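Local coordinates for protein putative transcriptional regulator, sugar-binding family (Arthrobacter aurescens, PDB 3NZE) that probably acts as a SorC-family transcriptional regulator that binds DNA and, through the sugar-binding domain modelled here, a carbohydrate effector, at residues R116-P121 / L145-R150; A154-G159 / E218-V223. All blocks are in the same frame, centred on the assembly; numbering follows the deposited sequence.

Overall arrangement
Both contacts press a helix against the same mixed, largely parallel sheet, consistent with the Rossmann-like architecture of the family's sugar-binding domain. Along the chain they come in series: contact 1 joins strand 116-118 and the loop after it to helix 139-149, and contact 2 then sets strand 153-160 against helix 217-221. Helix 139-149 leads into strand 153-160, so the second partner of contact 1 runs on into the first of contact 2. Their centres lie about 14 Å apart, and Gln-219 of contact 2 packs against Gln-148 and Ala-149 of contact 1. Contact 1 sits at the sheet's periphery and contact 2 is buried nearer its middle, so together they tie the edge of the domain to its core.

Contact 1. Residues R116-P121 / L145-R150; sequences RVEQFP and LDLQAR
Phe-120 meets helix 139-149 at the buried end of this contact, where Gln-148 and Leu-145 both reach its ring. The amide nitrogen of Gln-148 stands over one face, offset toward the rim, with NE2 3.7 Å from Phe-120 CE2. Amide and ring planes are turned 73° apart, so the two groups do not stack flat. That NE2 is also hydrogen-bonded to the backbone O of Gln-87, which fixes the amide while the ring packs beneath it. Leu-145 comes in obliquely, its CD2 3.8 Å from Phe-120 CZ. With CG anti to the backbone N (chi1 -162°), Phe-120 turns its ring down onto the helix, where Val-141 and Ile-144 also touch it.

In fold terms, this is helix-on-sheet packing: strand 116-118 runs parallel to strand 84-87, and the next helix but one, 139-149, packs against them, Gln-148 on Val-86 and Ile-144 on Glu-118. Farther along, toward solvent, the contact thins to one pair. Leu-147 CD1 lies 3.5 Å from Glu-118 CG, the two side chains crossing at about a right angle, so the helix meets the aliphatic part of the glutamate. The bend at chi2 (-75°) takes the carboxylate off toward Arg-116, which holds it in a side-on salt bridge: NE and NH2 both donate to OE2, at 2.7 Å for Arg-116 NE to Glu-118 OE2, on the anti side of that oxygen. Glu-118 is a calcium ligand in a structure of this protein, although no calcium is bound to this chain. Replaced by alanine, Glu-118 would lose CG and the carboxylate, which is likely to leave Leu-147 CD1 less covered and the Arg-116 guanidinium without its mate within the strand.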
loop_
_atom_site.group_PDB
_atom_site.type_symbol
_atom_site.label_atom_id
_atom_site.label_comp_id
_atom_site.label_asym_id
_atom_site.label_seq_id
_atom_site.Cartn_x
_atom_site.Cartn_y
_atom_site.Cartn_z
ATOM N N ARG A 116 19.495 5.697 -1.320
ATOM C CA ARG A 116 19.356 6.709 -0.283
ATOM C C ARG A 116 17.920 6.753 0.210
ATOM O O ARG A 116 16.981 6.670 -0.580
ATOM C CB ARG A 116 19.765 8.087 -0.796
ATOM C CG ARG A 116 19.734 9.147 0.295
ATOM C CD ARG A 116 20.211 10.494 -0.213
ATOM N NE ARG A 116 19.129 11.286 -0.793
ATOM C CZ ARG A 116 19.049 11.625 -2.075
ATOM N NH1 ARG A 116 19.988 11.234 -2.928
ATOM N NH2 ARG A 116 18.032 12.362 -2.500
ATOM N N VAL A 117 17.755 6.904 1.520
ATOM C CA VAL A 117 16.433 6.946 2.122
ATOM C C VAL A 117 15.957 8.387 2.328
ATOM O O VAL A 117 16.669 9.212 2.895
ATOM C CB VAL A 117 16.419 6.203 3.471
ATOM C CG1 VAL A 117 15.111 6.432 4.197
ATOM C CG2 VAL A 117 16.668 4.709 3.258
ATOM N N GLU A 118 14.748 8.686 1.864
ATOM C CA GLU A 118 14.140 9.988 2.109
ATOM C C GLU A 118 12.831 9.846 2.871
ATOM O O GLU A 118 11.834 9.339 2.353
ATOM C CB GLU A 118 13.897 10.738 0.801
ATOM C CG GLU A 118 15.182 11.128 0.062
ATOM C CD GLU A 118 15.908 12.297 0.711
ATOM O OE1 GLU A 118 15.341 12.925 1.633
ATOM O OE2 GLU A 118 17.046 12.594 0.287
ATOM N N GLN A 119 12.830 10.313 4.109
ATOM C CA GLN A 119 11.640 10.204 4.937
ATOM C C GLN A 119 10.795 11.468 4.961
ATOM O O GLN A 119 11.213 12.537 4.506
ATOM C CB GLN A 119 12.005 9.742 6.350
ATOM C CG GLN A 119 12.559 8.331 6.318
ATOM C CD GLN A 119 12.485 7.630 7.645
ATOM O OE1 GLN A 119 13.514 7.338 8.247
ATOM N NE2 GLN A 119 11.263 7.338 8.109
ATOM N N PHE A 120 9.603 11.325 5.523
ATOM C CA PHE A 120 8.518 12.285 5.377
ATOM C C PHE A 120 8.224 12.799 6.792
ATOM O O PHE A 120 7.661 12.068 7.603
ATOM C CB PHE A 120 7.319 11.510 4.812
ATOM C CG PHE A 120 6.232 12.361 4.188
ATOM C CD1 PHE A 120 6.464 13.664 3.781
ATOM C CD2 PHE A 120 4.972 11.822 3.982
ATOM C CE1 PHE A 120 5.444 14.418 3.196
ATOM C CE2 PHE A 120 3.956 12.560 3.413
ATOM C CZ PHE A 120 4.188 13.859 3.011
ATOM N N PRO A 121 8.620 14.050 7.098
ATOM C CA PRO A 121 8.558 14.512 8.497
ATOM C C PRO A 121 7.164 14.992 8.899
ATOM O O PRO A 121 6.993 16.142 9.309
ATOM C CB PRO A 121 9.545 15.681 8.512
ATOM C CG PRO A 121 9.430 16.252 7.147
ATOM C CD PRO A 121 9.282 15.039 6.230
ATOM N N LEU A 145 7.166 16.004 -1.074
ATOM C CA LEU A 145 6.068 15.893 -2.022
ATOM C C LEU A 145 6.611 15.894 -3.449
ATOM O O LEU A 145 6.107 15.178 -4.312
ATOM C CB LEU A 145 5.048 17.023 -1.824
ATOM C CG LEU A 145 4.331 17.022 -0.468
ATOM C CD1 LEU A 145 3.418 18.229 -0.321
ATOM C CD2 LEU A 145 3.553 15.711 -0.272
ATOM N N ASP A 146 7.653 16.689 -3.688
ATOM C CA ASP A 146 8.242 16.800 -5.023
ATOM C C ASP A 146 8.914 15.492 -5.445
ATOM O O ASP A 146 8.841 15.086 -6.615
ATOM C CB ASP A 146 9.254 17.948 -5.082
ATOM C CG ASP A 146 8.604 19.323 -4.978
ATOM O OD1 ASP A 146 7.370 19.434 -5.139
ATOM O OD2 ASP A 146 9.342 20.303 -4.737
ATOM N N LEU A 147 9.578 14.845 -4.494
ATOM C CA LEU A 147 10.222 13.559 -4.750
ATOM C C LEU A 147 9.175 12.501 -5.045
ATOM O O LEU A 147 9.334 11.692 -5.954
ATOM C CB LEU A 147 11.059 13.110 -3.547
ATOM C CG LEU A 147 12.549 13.419 -3.587
ATOM C CD1 LEU A 147 13.236 12.846 -2.340
ATOM C CD2 LEU A 147 13.170 12.851 -4.851
ATOM N N GLN A 148 8.107 12.500 -4.250
ATOM C CA GLN A 148 7.023 11.552 -4.450
ATOM C C GLN A 148 6.466 11.683 -5.861
ATOM O O GLN A 148 6.144 10.681 -6.491
ATOM C CB GLN A 148 5.908 11.775 -3.429
ATOM C CG GLN A 148 6.268 11.331 -2.012
ATOM C CD GLN A 148 5.213 11.727 -0.995
ATOM O OE1 GLN A 148 4.230 12.368 -1.336
ATOM N NE2 GLN A 148 5.423 11.349 0.272
ATOM N N ALA A 149 6.357 12.917 -6.347
ATOM C CA ALA A 149 5.751 13.184 -7.651
ATOM C C ALA A 149 6.579 12.588 -8.787
ATOM O O ALA A 149 6.060 12.317 -9.875
ATOM C CB ALA A 149 5.557 14.695 -7.853
ATOM N N ARG A 150 7.864 12.378 -8.525
ATOM C CA ARG A 150 8.778 11.837 -9.524
ATOM C C ARG A 150 8.975 10.324 -9.418
ATOM O O ARG A 150 9.833 9.770 -10.100
ATOM C CB ARG A 150 10.150 12.507 -9.411
ATOM C CG ARG A 150 10.179 14.001 -9.724
ATOM C CD ARG A 150 11.480 14.632 -9.188
ATOM N NE ARG A 150 12.657 13.996 -9.772
ATOM C CZ ARG A 150 13.876 14.017 -9.241
ATOM N NH1 ARG A 150 14.100 14.644 -8.096
ATOM N NH2 ARG A 150 14.877 13.396 -9.857
#

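Contact 2. Residues A154-G159 / E218-V223; sequences AIFGVG and EQLRQV
Ala-154 and Leu-220 form the centre of a meeting of apolar side chains between strand 153-160 and the segment 218-223. The methyl CB of Ala-154 lies 4.0 Å from Leu-220 CD2. The other branch of the same leucine serves a second partner: its CD1 approaches the Phe-156 ring obliquely, 4.4 Å from CE2, a looser touch. Leu-220 thus spreads its fork over two residues on one face of the strand, while Ile-155 between them turns its side chain to the other. Val-223, which follows in the chain, adds its CG1, 4.3 Å from Ala-154 CB. Val-192 of the adjoining strand 188-192 touches both Phe-156 and Leu-220, extending this apolar layer.

Van der Waals contact with the backbone comes next. Val-223 holds CG1 anti to its own backbone N (chi1 175°), and that methyl comes 3.8 Å from Ala-154 N.

Polar bonds lie within 218-223 or, for the strand, with its neighbouring strands. Val-223 N donates to Leu-220 O at 2.9 Å, and the side chain of Gln-222 folds back so that NE2 donates to Glu-218 O at 2.8 Å, bent to 147° and tilted from the carbonyl plane. Helix 217-221 leads into strand 225-230, the parallel neighbour of 153-160, and packs on the sheet as in an alpha/beta fold.

With only methyls, a ring and a backbone N meeting here, the packing is non-directional and rests on shape and exclusion of water; the strand's backbone is held separately, by its bonds to Arg-225 and Ile-227.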
loop_
_atom_site.group_PDB
_atom_site.type_symbol
_atom_site.label_atom_id
_atom_site.label_comp_id
_atom_site.label_asym_id
_atom_site.label_seq_id
_atom_site.Cartn_x
_atom_site.Cartn_y
_atom_site.Cartn_z
ATOM N N ALA A 154 5.735 2.421 -7.268
ATOM C CA ALA A 154 5.073 2.593 -5.970
ATOM C C ALA A 154 4.796 1.207 -5.426
ATOM O O ALA A 154 4.402 0.326 -6.176
ATOM C CB ALA A 154 3.763 3.358 -6.122
ATOM N N ILE A 155 5.010 1.007 -4.130
ATOM C CA ILE A 155 4.753 -0.294 -3.522
ATOM C C ILE A 155 3.875 -0.086 -2.318
ATOM O O ILE A 155 4.189 0.745 -1.466
ATOM C CB ILE A 155 6.054 -0.975 -3.052
ATOM C CG1 ILE A 155 7.104 -0.953 -4.165
ATOM C CG2 ILE A 155 5.768 -2.413 -2.606
ATOM C CD1 ILE A 155 8.500 -1.399 -3.725
ATOM N N PHE A 156 2.787 -0.842 -2.230
ATOM C CA PHE A 156 1.798 -0.597 -1.184
ATOM C C PHE A 156 0.916 -1.792 -0.883
ATOM O O PHE A 156 0.676 -2.644 -1.742
ATOM C CB PHE A 156 0.902 0.595 -1.537
ATOM C CG PHE A 156 0.268 0.510 -2.912
ATOM C CD1 PHE A 156 -0.940 -0.151 -3.104
ATOM C CD2 PHE A 156 0.885 1.106 -3.997
ATOM C CE1 PHE A 156 -1.528 -0.214 -4.369
ATOM C CE2 PHE A 156 0.303 1.054 -5.269
ATOM C CZ PHE A 156 -0.906 0.394 -5.450
ATOM N N GLY A 157 0.405 -1.822 0.345
ATOM C CA GLY A 157 -0.667 -2.727 0.706
ATOM C C GLY A 157 -2.006 -2.005 0.604
ATOM O O GLY A 157 -2.095 -0.897 0.070
ATOM N N VAL A 158 -3.057 -2.636 1.112
ATOM C CA VAL A 158 -4.398 -2.068 1.022
ATOM C C VAL A 158 -5.096 -2.181 2.370
ATOM O O VAL A 158 -5.139 -3.264 2.963
ATOM C CB VAL A 158 -5.250 -2.811 -0.032
ATOM C CG1 VAL A 158 -6.645 -2.193 -0.142
ATOM C CG2 VAL A 158 -4.566 -2.774 -1.393
ATOM N N GLY A 159 -5.632 -1.063 2.854
ATOM C CA GLY A 159 -6.472 -1.082 4.036
ATOM C C GLY A 159 -7.881 -1.460 3.629
ATOM O O GLY A 159 -8.284 -1.233 2.486
ATOM N N GLU A 218 -4.915 9.950 -8.390
ATOM C CA GLU A 218 -4.519 10.457 -9.700
ATOM C C GLU A 218 -3.002 10.402 -9.898
ATOM O O GLU A 218 -2.514 9.974 -10.943
ATOM C CB GLU A 218 -5.043 11.882 -9.943
ATOM C CG GLU A 218 -4.677 12.422 -11.324
ATOM C CD GLU A 218 -5.086 13.872 -11.533
ATOM O OE1 GLU A 218 -5.672 14.476 -10.607
ATOM O OE2 GLU A 218 -4.814 14.411 -12.630
ATOM N N GLN A 219 -2.254 10.825 -8.887
ATOM C CA GLN A 219 -0.801 10.730 -8.958
ATOM C C GLN A 219 -0.318 9.284 -9.061
ATOM O O GLN A 219 0.559 8.978 -9.868
ATOM C CB GLN A 219 -0.156 11.427 -7.761
ATOM C CG GLN A 219 1.360 11.415 -7.821
ATOM C CD GLN A 219 1.988 12.215 -6.694
ATOM O OE1 GLN A 219 1.951 13.448 -6.695
ATOM N NE2 GLN A 219 2.569 11.516 -5.727
ATOM N N LEU A 220 -0.881 8.389 -8.249
ATOM C CA LEU A 220 -0.517 6.979 -8.332
ATOM C C LEU A 220 -0.736 6.418 -9.723
ATOM O O LEU A 220 0.089 5.669 -10.242
ATOM C CB LEU A 220 -1.332 6.140 -7.354
ATOM C CG LEU A 220 -0.875 6.080 -5.910
ATOM C CD1 LEU A 220 -1.678 5.004 -5.206
ATOM C CD2 LEU A 220 0.619 5.784 -5.831
ATOM N N ARG A 221 -1.864 6.764 -10.331
ATOM C CA ARG A 221 -2.184 6.188 -11.625
ATOM C C ARG A 221 -1.199 6.598 -12.719
ATOM O O ARG A 221 -1.188 6.001 -13.784
ATOM C CB ARG A 221 -3.629 6.514 -12.029
ATOM C CG ARG A 221 -4.679 5.673 -11.300
ATOM C CD ARG A 221 -6.086 5.891 -11.881
ATOM N NE ARG A 221 -6.638 7.195 -11.531
ATOM C CZ ARG A 221 -7.422 7.430 -10.481
ATOM N NH1 ARG A 221 -7.770 6.444 -9.664
ATOM N NH2 ARG A 221 -7.865 8.660 -10.250
ATOM N N GLN A 222 -0.374 7.610 -12.453
ATOM C CA GLN A 222 0.606 8.046 -13.449
ATOM C C GLN A 222 1.971 7.408 -13.216
ATOM O O GLN A 222 2.892 7.594 -14.016
ATOM C CB GLN A 222 0.758 9.575 -13.461
ATOM C CG GLN A 222 -0.533 10.361 -13.253
ATOM C CD GLN A 222 -1.642 9.945 -14.203
ATOM O OE1 GLN A 222 -1.394 9.643 -15.372
ATOM N NE2 GLN A 222 -2.876 9.931 -13.703
ATOM N N VAL A 223 2.113 6.684 -12.106
ATOM C CA VAL A 223 3.374 6.033 -11.800
ATOM C C VAL A 223 3.486 4.792 -12.689
ATOM O O VAL A 223 2.493 4.108 -12.952
ATOM C CB VAL A 223 3.461 5.664 -10.315
ATOM C CG1 VAL A 223 4.742 4.872 -10.023
ATOM C CG2 VAL A 223 3.412 6.916 -9.466
#